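Long-range contact in inositol dehydrogenase (Lactobacillus casei, PDB 4MKX), which probably oxidises scyllo-inositol with NAD as cofactor, as a dehydrogenase of the Gfo/Idh/MocA family: residues Lys44-Leu56 with Leu63-Met75. Numbering follows the deposited sequence.
Sequences KLQAATSVVPAEL and LGVEEVFEDFDDM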
ATOM      1  N   LYS A  44      13.509  -1.987  39.548  1.00 18.77           N
ATOM      2  CA  LYS A  44      12.606  -2.752  40.378  1.00 19.43           C
ATOM      3  C   LYS A  44      11.433  -1.856  40.732  1.00 18.84           C
ATOM      4  O   LYS A  44      11.635  -0.705  41.114  1.00 20.59           O
ATOM      5  CB  LYS A  44      13.340  -3.162  41.652  1.00 22.99           C
ATOM      6  CG  LYS A  44      12.488  -3.859  42.683  1.00 26.16           C
ATOM      7  CD  LYS A  44      13.346  -4.247  43.880  1.00 25.96           C
ATOM      8  CE  LYS A  44      12.509  -4.837  45.004  1.00 35.19           C
ATOM      9  NZ  LYS A  44      11.670  -5.971  44.535  1.00 39.61           N
ATOM     10  N   LEU A  45      10.212  -2.366  40.600  1.00 18.56           N
ATOM     11  CA  LEU A  45       9.057  -1.617  41.088  1.00 17.56           C
ATOM     12  C   LEU A  45       8.912  -1.910  42.574  1.00 19.43           C
ATOM     13  O   LEU A  45       8.468  -2.990  42.966  1.00 18.35           O
ATOM     14  CB  LEU A  45       7.780  -1.984  40.330  1.00 18.71           C
ATOM     15  CG  LEU A  45       6.602  -1.039  40.599  1.00 19.17           C
ATOM     16  CD1 LEU A  45       6.900   0.340  40.060  1.00 18.46           C
ATOM     17  CD2 LEU A  45       5.327  -1.581  39.998  1.00 21.11           C
ATOM     18  N   GLN A  46       9.300  -0.937  43.387  1.00 17.50           N
ATOM     19  CA  GLN A  46       9.435  -1.120  44.828  1.00 15.74           C
ATOM     20  C   GLN A  46       8.189  -0.675  45.582  1.00 22.94           C
ATOM     21  O   GLN A  46       7.768  -1.312  46.552  1.00 20.17           O
ATOM     22  CB  GLN A  46      10.642  -0.325  45.319  1.00 16.83           C
ATOM     23  CG  GLN A  46      10.760  -0.254  46.834  1.00 19.35           C
ATOM     24  CD  GLN A  46      11.241  -1.554  47.451  1.00 26.75           C
ATOM     25  OE1 GLN A  46      11.640  -2.481  46.748  1.00 28.18           O
ATOM     26  NE2 GLN A  46      11.212  -1.619  48.775  1.00 26.08           N
ATOM     27  N   ALA A  47       7.592   0.424  45.129  1.00 18.64           N
ATOM     28  CA  ALA A  47       6.486   1.023  45.862  1.00 19.94           C
ATOM     29  C   ALA A  47       5.406   1.533  44.919  1.00 17.74           C
ATOM     30  O   ALA A  47       5.684   1.862  43.762  1.00 17.48           O
ATOM     31  CB  ALA A  47       6.992   2.156  46.733  1.00 16.69           C
ATOM     32  N   ALA A  48       4.172   1.586  45.416  1.00 17.80           N
ATOM     33  CA  ALA A  48       3.051   2.140  44.665  1.00 17.87           C
ATOM     34  C   ALA A  48       2.197   2.994  45.595  1.00 23.29           C
ATOM     35  O   ALA A  48       2.045   2.665  46.779  1.00 24.12           O
ATOM     36  CB  ALA A  48       2.214   1.032  44.047  1.00 21.41           C
ATOM     37  N   THR A  49       1.660   4.092  45.065  1.00 19.46           N
ATOM     38  CA  THR A  49       0.722   4.943  45.803  1.00 23.74           C
ATOM     39  C   THR A  49      -0.601   4.991  45.064  1.00 24.14           C
ATOM     40  O   THR A  49      -0.630   5.223  43.856  1.00 21.50           O
ATOM     41  CB  THR A  49       1.236   6.385  45.924  1.00 21.85           C
ATOM     42  OG1 THR A  49       2.412   6.411  46.736  1.00 20.29           O
ATOM     43  CG2 THR A  49       0.176   7.300  46.551  1.00 21.01           C
ATOM     44  N   SER A  50      -1.691   4.748  45.785  1.00 22.96           N
ATOM     45  CA  SER A  50      -3.035   4.936  45.254  1.00 29.78           C
ATOM     46  C   SER A  50      -4.013   5.025  46.415  1.00 33.96           C
ATOM     47  O   SER A  50      -3.771   4.461  47.482  1.00 30.98           O
ATOM     48  CB  SER A  50      -3.433   3.791  44.328  1.00 30.37           C
ATOM     49  OG  SER A  50      -4.771   3.947  43.894  1.00 31.00           O
ATOM     50  N   VAL A  51      -5.111   5.744  46.212  0.82 35.96           N
ATOM     51  CA  VAL A  51      -6.130   5.849  47.248  0.82 38.66           C
ATOM     52  C   VAL A  51      -7.349   5.022  46.828  0.82 39.11           C
ATOM     53  O   VAL A  51      -8.415   5.080  47.441  0.82 42.65           O
ATOM     54  CB  VAL A  51      -6.476   7.328  47.573  0.82 38.33           C
ATOM     55  CG1 VAL A  51      -7.198   7.984  46.409  0.82 37.46           C
ATOM     56  CG2 VAL A  51      -7.282   7.436  48.864  0.82 37.43           C
ATOM     57  N   VAL A  52      -7.174   4.238  45.769  0.89 39.71           N
ATOM     58  CA  VAL A  52      -8.109   3.157  45.486  0.89 40.57           C
ATOM     59  C   VAL A  52      -7.467   1.837  45.925  0.89 42.11           C
ATOM     60  O   VAL A  52      -6.463   1.409  45.355  0.89 40.31           O
ATOM     61  CB  VAL A  52      -8.536   3.097  44.006  0.89 39.69           C
ATOM     62  CG1 VAL A  52      -9.536   1.975  43.798  0.89 41.17           C
ATOM     63  CG2 VAL A  52      -9.150   4.417  43.578  0.89 40.03           C
ATOM     64  N   PRO A  53      -8.028   1.220  46.977  0.86 43.41           N
ATOM     65  CA  PRO A  53      -7.620  -0.042  47.608  0.86 43.94           C
ATOM     66  C   PRO A  53      -7.364  -1.179  46.619  0.86 40.66           C
ATOM     67  O   PRO A  53      -6.314  -1.818  46.693  0.86 39.33           O
ATOM     68  CB  PRO A  53      -8.822  -0.380  48.489  0.86 44.34           C
ATOM     69  CG  PRO A  53      -9.342   0.954  48.899  0.86 43.09           C
ATOM     70  CD  PRO A  53      -9.128   1.866  47.718  0.86 44.17           C
ATOM     71  N   ALA A  54      -8.314  -1.431  45.722  1.00 39.64           N
ATOM     72  CA  ALA A  54      -8.182  -2.496  44.728  1.00 43.23           C
ATOM     73  C   ALA A  54      -6.904  -2.361  43.901  1.00 42.88           C
ATOM     74  O   ALA A  54      -6.287  -3.362  43.525  1.00 43.45           O
ATOM     75  CB  ALA A  54      -9.399  -2.522  43.818  1.00 41.73           C
ATOM     76  N   GLU A  55      -6.516  -1.121  43.622  1.00 39.26           N
ATOM     77  CA  GLU A  55      -5.313  -0.851  42.845  1.00 37.92           C
ATOM     78  C   GLU A  55      -4.046  -1.264  43.591  1.00 33.43           C
ATOM     79  O   GLU A  55      -3.135  -1.848  43.003  1.00 31.45           O
ATOM     80  CB  GLU A  55      -5.269   0.622  42.419  1.00 34.89           C
ATOM     81  CG  GLU A  55      -6.347   0.977  41.395  1.00 35.62           C
ATOM     82  CD  GLU A  55      -6.327   2.437  40.974  1.00 35.07           C
ATOM     83  OE1 GLU A  55      -5.448   3.190  41.444  1.00 35.52           O
ATOM     84  OE2 GLU A  55      -7.198   2.832  40.168  1.00 37.60           O
ATOM     85  N   LEU A  56      -3.992  -0.971  44.888  1.00 34.47           N
ATOM     86  CA  LEU A  56      -2.847  -1.369  45.706  1.00 32.66           C
ATOM     87  C   LEU A  56      -2.754  -2.888  45.853  1.00 33.02           C
ATOM     88  O   LEU A  56      -1.660  -3.450  45.916  1.00 33.70           O
ATOM     89  CB  LEU A  56      -2.903  -0.709  47.084  1.00 32.81           C
ATOM     90  CG  LEU A  56      -2.648   0.797  47.113  1.00 32.36           C
ATOM     91  CD1 LEU A  56      -2.625   1.317  48.547  1.00 32.08           C
ATOM     92  CD2 LEU A  56      -1.346   1.134  46.409  1.00 30.26           C
ATOM     93  N   LEU A  63       2.174  -7.778  40.785  1.00 27.43           N
ATOM     94  CA  LEU A  63       3.540  -7.323  40.537  1.00 27.03           C
ATOM     95  C   LEU A  63       4.496  -7.513  41.709  1.00 27.41           C
ATOM     96  O   LEU A  63       5.690  -7.222  41.588  1.00 28.99           O
ATOM     97  CB  LEU A  63       3.543  -5.856  40.105  1.00 26.07           C
ATOM     98  CG  LEU A  63       2.589  -5.447  38.984  1.00 27.27           C
ATOM     99  CD1 LEU A  63       2.840  -3.998  38.600  1.00 23.96           C
ATOM    100  CD2 LEU A  63       2.749  -6.342  37.780  1.00 25.71           C
ATOM    101  N   GLY A  64       3.984  -7.995  42.837  1.00 27.17           N
ATOM    102  CA  GLY A  64       4.805  -8.205  44.019  1.00 27.38           C
ATOM    103  C   GLY A  64       5.485  -6.951  44.542  1.00 29.68           C
ATOM    104  O   GLY A  64       6.622  -7.001  45.022  1.00 30.09           O
ATOM    105  N   VAL A  65       4.799  -5.817  44.427  1.00 26.45           N
ATOM    106  CA  VAL A  65       5.285  -4.572  45.005  1.00 23.85           C
ATOM    107  C   VAL A  65       5.335  -4.727  46.525  1.00 22.49           C
ATOM    108  O   VAL A  65       4.378  -5.200  47.134  1.00 26.28           O
ATOM    109  CB  VAL A  65       4.370  -3.396  44.619  1.00 27.35           C
ATOM    110  CG1 VAL A  65       4.621  -2.197  45.513  1.00 27.23           C
ATOM    111  CG2 VAL A  65       4.586  -3.027  43.163  1.00 24.23           C
ATOM    112  N   GLU A  66       6.450  -4.327  47.125  0.85 21.79           N
ATOM    113  CA  GLU A  66       6.654  -4.503  48.563  0.85 24.43           C
ATOM    114  C   GLU A  66       5.983  -3.449  49.449  0.85 29.56           C
ATOM    115  O   GLU A  66       5.366  -3.787  50.461  0.85 30.04           O
ATOM    116  CB  GLU A  66       8.146  -4.585  48.870  0.85 29.45           C
ATOM    117  CG  GLU A  66       8.773  -5.880  48.383  0.85 34.42           C
ATOM    118  CD  GLU A  66      10.282  -5.876  48.477  0.85 39.47           C
ATOM    119  OE1 GLU A  66      10.827  -5.136  49.327  0.85 43.14           O
ATOM    120  OE2 GLU A  66      10.922  -6.613  47.694  0.85 42.02           O
ATOM    121  N   GLU A  67       6.102  -2.178  49.076  0.91 25.28           N
ATOM    122  CA  GLU A  67       5.577  -1.090  49.902  0.91 22.43           C
ATOM    123  C   GLU A  67       4.403  -0.389  49.225  0.91 25.40           C
ATOM    124  O   GLU A  67       4.549   0.133  48.126  0.91 25.03           O
ATOM    125  CB  GLU A  67       6.678  -0.067  50.175  0.91 22.83           C
ATOM    126  CG  GLU A  67       7.954  -0.642  50.758  0.91 21.76           C
ATOM    127  CD  GLU A  67       9.020   0.413  50.959  0.91 26.54           C
ATOM    128  OE1 GLU A  67       8.925   1.173  51.946  0.91 25.80           O
ATOM    129  OE2 GLU A  67       9.957   0.485  50.137  0.91 26.06           O
ATOM    130  N   VAL A  68       3.239  -0.380  49.865  1.00 24.19           N
ATOM    131  CA  VAL A  68       2.104   0.370  49.330  1.00 25.27           C
ATOM    132  C   VAL A  68       1.773   1.573  50.219  1.00 28.14           C
ATOM    133  O   VAL A  68       1.984   1.537  51.438  1.00 26.45           O
ATOM    134  CB  VAL A  68       0.859  -0.515  49.119  1.00 27.28           C
ATOM    135  CG1 VAL A  68       1.079  -1.483  47.956  1.00 27.41           C
ATOM    136  CG2 VAL A  68       0.523  -1.274  50.385  1.00 31.18           C
ATOM    137  N   PHE A  69       1.277   2.639  49.596  1.00 25.28           N
ATOM    138  CA  PHE A  69       0.966   3.880  50.301  1.00 21.15           C
ATOM    139  C   PHE A  69      -0.360   4.454  49.819  1.00 27.93           C
ATOM    140  O   PHE A  69      -0.762   4.238  48.672  1.00 24.77           O
ATOM    141  CB  PHE A  69       2.080   4.905  50.091  1.00 21.35           C
ATOM    142  CG  PHE A  69       3.417   4.463  50.619  1.00 23.75           C
ATOM    143  CD1 PHE A  69       4.277   3.699  49.834  1.00 22.19           C
ATOM    144  CD2 PHE A  69       3.810   4.800  51.905  1.00 21.92           C
ATOM    145  CE1 PHE A  69       5.506   3.290  50.323  1.00 21.80           C
ATOM    146  CE2 PHE A  69       5.037   4.400  52.403  1.00 22.38           C
ATOM    147  CZ  PHE A  69       5.887   3.641  51.615  1.00 22.90           C
ATOM    148  N   GLU A  70      -1.037   5.176  50.705  1.00 26.40           N
ATOM    149  CA  GLU A  70      -2.278   5.862  50.366  1.00 29.99           C
ATOM    150  C   GLU A  70      -1.990   7.325  50.054  1.00 25.35           C
ATOM    151  O   GLU A  70      -2.826   8.024  49.478  1.00 30.47           O
ATOM    152  CB  GLU A  70      -3.279   5.769  51.524  1.00 31.66           C
ATOM    153  CG  GLU A  70      -3.864   4.383  51.767  1.00 34.99           C
ATOM    154  CD  GLU A  70      -2.919   3.447  52.501  1.00 39.43           C
ATOM    155  OE1 GLU A  70      -2.122   3.926  53.345  1.00 37.36           O
ATOM    156  OE2 GLU A  70      -2.977   2.224  52.237  1.00 42.75           O
ATOM    157  N   ASP A  71      -0.796   7.778  50.424  1.00 24.51           N
ATOM    158  CA  ASP A  71      -0.421   9.180  50.287  1.00 23.86           C
ATOM    159  C   ASP A  71       0.919   9.323  49.580  1.00 22.15           C
ATOM    160  O   ASP A  71       1.884   8.658  49.953  1.00 22.29           O
ATOM    161  CB  ASP A  71      -0.342   9.841  51.672  1.00 24.90           C
ATOM    162  CG  ASP A  71       0.099  11.283  51.598  1.00 23.99           C
ATOM    163  OD1 ASP A  71      -0.757  12.138  51.303  1.00 34.41           O
ATOM    164  OD2 ASP A  71       1.297  11.569  51.816  1.00 27.61           O
ATOM    165  N   PHE A  72       0.984  10.180  48.559  1.00 20.78           N
ATOM    166  CA  PHE A  72       2.214  10.340  47.782  1.00 21.56           C
ATOM    167  C   PHE A  72       3.400  10.836  48.597  1.00 22.42           C
ATOM    168  O   PHE A  72       4.522  10.341  48.446  1.00 19.21           O
ATOM    169  CB  PHE A  72       1.991  11.256  46.573  1.00 20.32           C
ATOM    170  CG  PHE A  72       3.214  11.435  45.714  1.00 17.37           C
ATOM    171  CD1 PHE A  72       3.532  10.496  44.739  1.00 19.83           C
ATOM    172  CD2 PHE A  72       4.045  12.534  45.874  1.00 19.12           C
ATOM    173  CE1 PHE A  72       4.657  10.650  43.949  1.00 18.15           C
ATOM    174  CE2 PHE A  72       5.171  12.693  45.091  1.00 16.49           C
ATOM    175  CZ  PHE A  72       5.475  11.754  44.113  1.00 17.26           C
ATOM    176  N   ASP A  73       3.171  11.818  49.465  1.00 20.72           N
ATOM    177  CA  ASP A  73       4.269  12.344  50.257  1.00 21.52           C
ATOM    178  C   ASP A  73       4.785  11.299  51.229  1.00 18.35           C
ATOM    179  O   ASP A  73       5.968  11.272  51.531  1.00 21.61           O
ATOM    180  CB  ASP A  73       3.845  13.608  51.005  1.00 23.89           C
ATOM    181  CG  ASP A  73       3.450  14.719  50.065  1.00 30.26           C
ATOM    182  OD1 ASP A  73       4.361  15.335  49.476  1.00 31.84           O
ATOM    183  OD2 ASP A  73       2.235  14.957  49.896  1.00 38.07           O
ATOM    184  N   ASP A  74       3.888  10.436  51.696  1.00 18.63           N
ATOM    185  CA  ASP A  74       4.274   9.354  52.591  1.00 18.51           C
ATOM    186  C   ASP A  74       5.219   8.419  51.844  1.00 22.13           C
ATOM    187  O   ASP A  74       6.244   8.011  52.375  1.00 21.08           O
ATOM    188  CB  ASP A  74       3.040   8.598  53.075  1.00 22.88           C
ATOM    189  CG  ASP A  74       3.363   7.579  54.152  1.00 25.06           C
ATOM    190  OD1 ASP A  74       4.477   7.639  54.716  1.00 27.68           O
ATOM    191  OD2 ASP A  74       2.500   6.720  54.433  1.00 24.39           O
ATOM    192  N   MET A  75       4.899   8.122  50.586  1.00 20.35           N
ATOM    193  CA  MET A  75       5.761   7.241  49.796  1.00 17.96           C
ATOM    194  C   MET A  75       7.148   7.833  49.577  1.00 17.11           C
ATOM    195  O   MET A  75       8.163   7.163  49.773  1.00 17.71           O
ATOM    196  CB  MET A  75       5.142   6.916  48.433  1.00 19.30           C
ATOM    197  CG  MET A  75       6.065   6.054  47.566  1.00 17.01           C
ATOM    198  SD  MET A  75       5.350   5.552  45.982  1.00 17.33           S
ATOM    199  CE  MET A  75       5.220   7.125  45.145  1.00 18.28           C
TER
HETATM  200  O   HOH W   1       8.348  -5.699  41.797  1.00 31.81           O
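Ala47, Ala48 and Thr49 pair in parallel with Glu67, Val68 and Phe69, the strand axes 4.8 Å apart and 17° from parallel, through backbone bonds from Glu67 N to Gln46 O, Ala48 N to Glu67 O, Phe69 N to Ala48 O and Ser50 N to Phe69 O. Gln46, its chain bent about CB-CG (chi2 75°), brings NE2 to Glu67 OE2 at 2.8 Å; OE2 lies close to the Gln46 amide plane, though the carboxylate is turned 74° from it and is met on its anti side, somewhat out of its own plane. Asp80 N donates to the same oxygen; an alanine in place of Gln46 would probably leave Glu67 OE2 with that one donor and its carboxylate freer to turn. Beside it, Lys44 NZ reaches Glu66 OE2 in a weak 3.3 Å salt bridge. Small Ala47 leaves room for Met75, whose SD lies 3.8 Å from Ala47 CB and 3.2 Å from Thr49 OG1, a buried hydroxyl without a hydrogen-bonding partner. On the face that carries Ala48 and Val68, Leu45 CD2 packs on Val65 CG2 at 3.6 Å, in the turn between helix and strand, and Leu56 CD2 from helix 53-63 meets Val68 CB at 3.9 Å, within the right-handed beta-alpha-beta crossover. Apolar packing thus holds the helix to the outermost strand of the Rossmann sheet, while polar side chains tie the strand starts together.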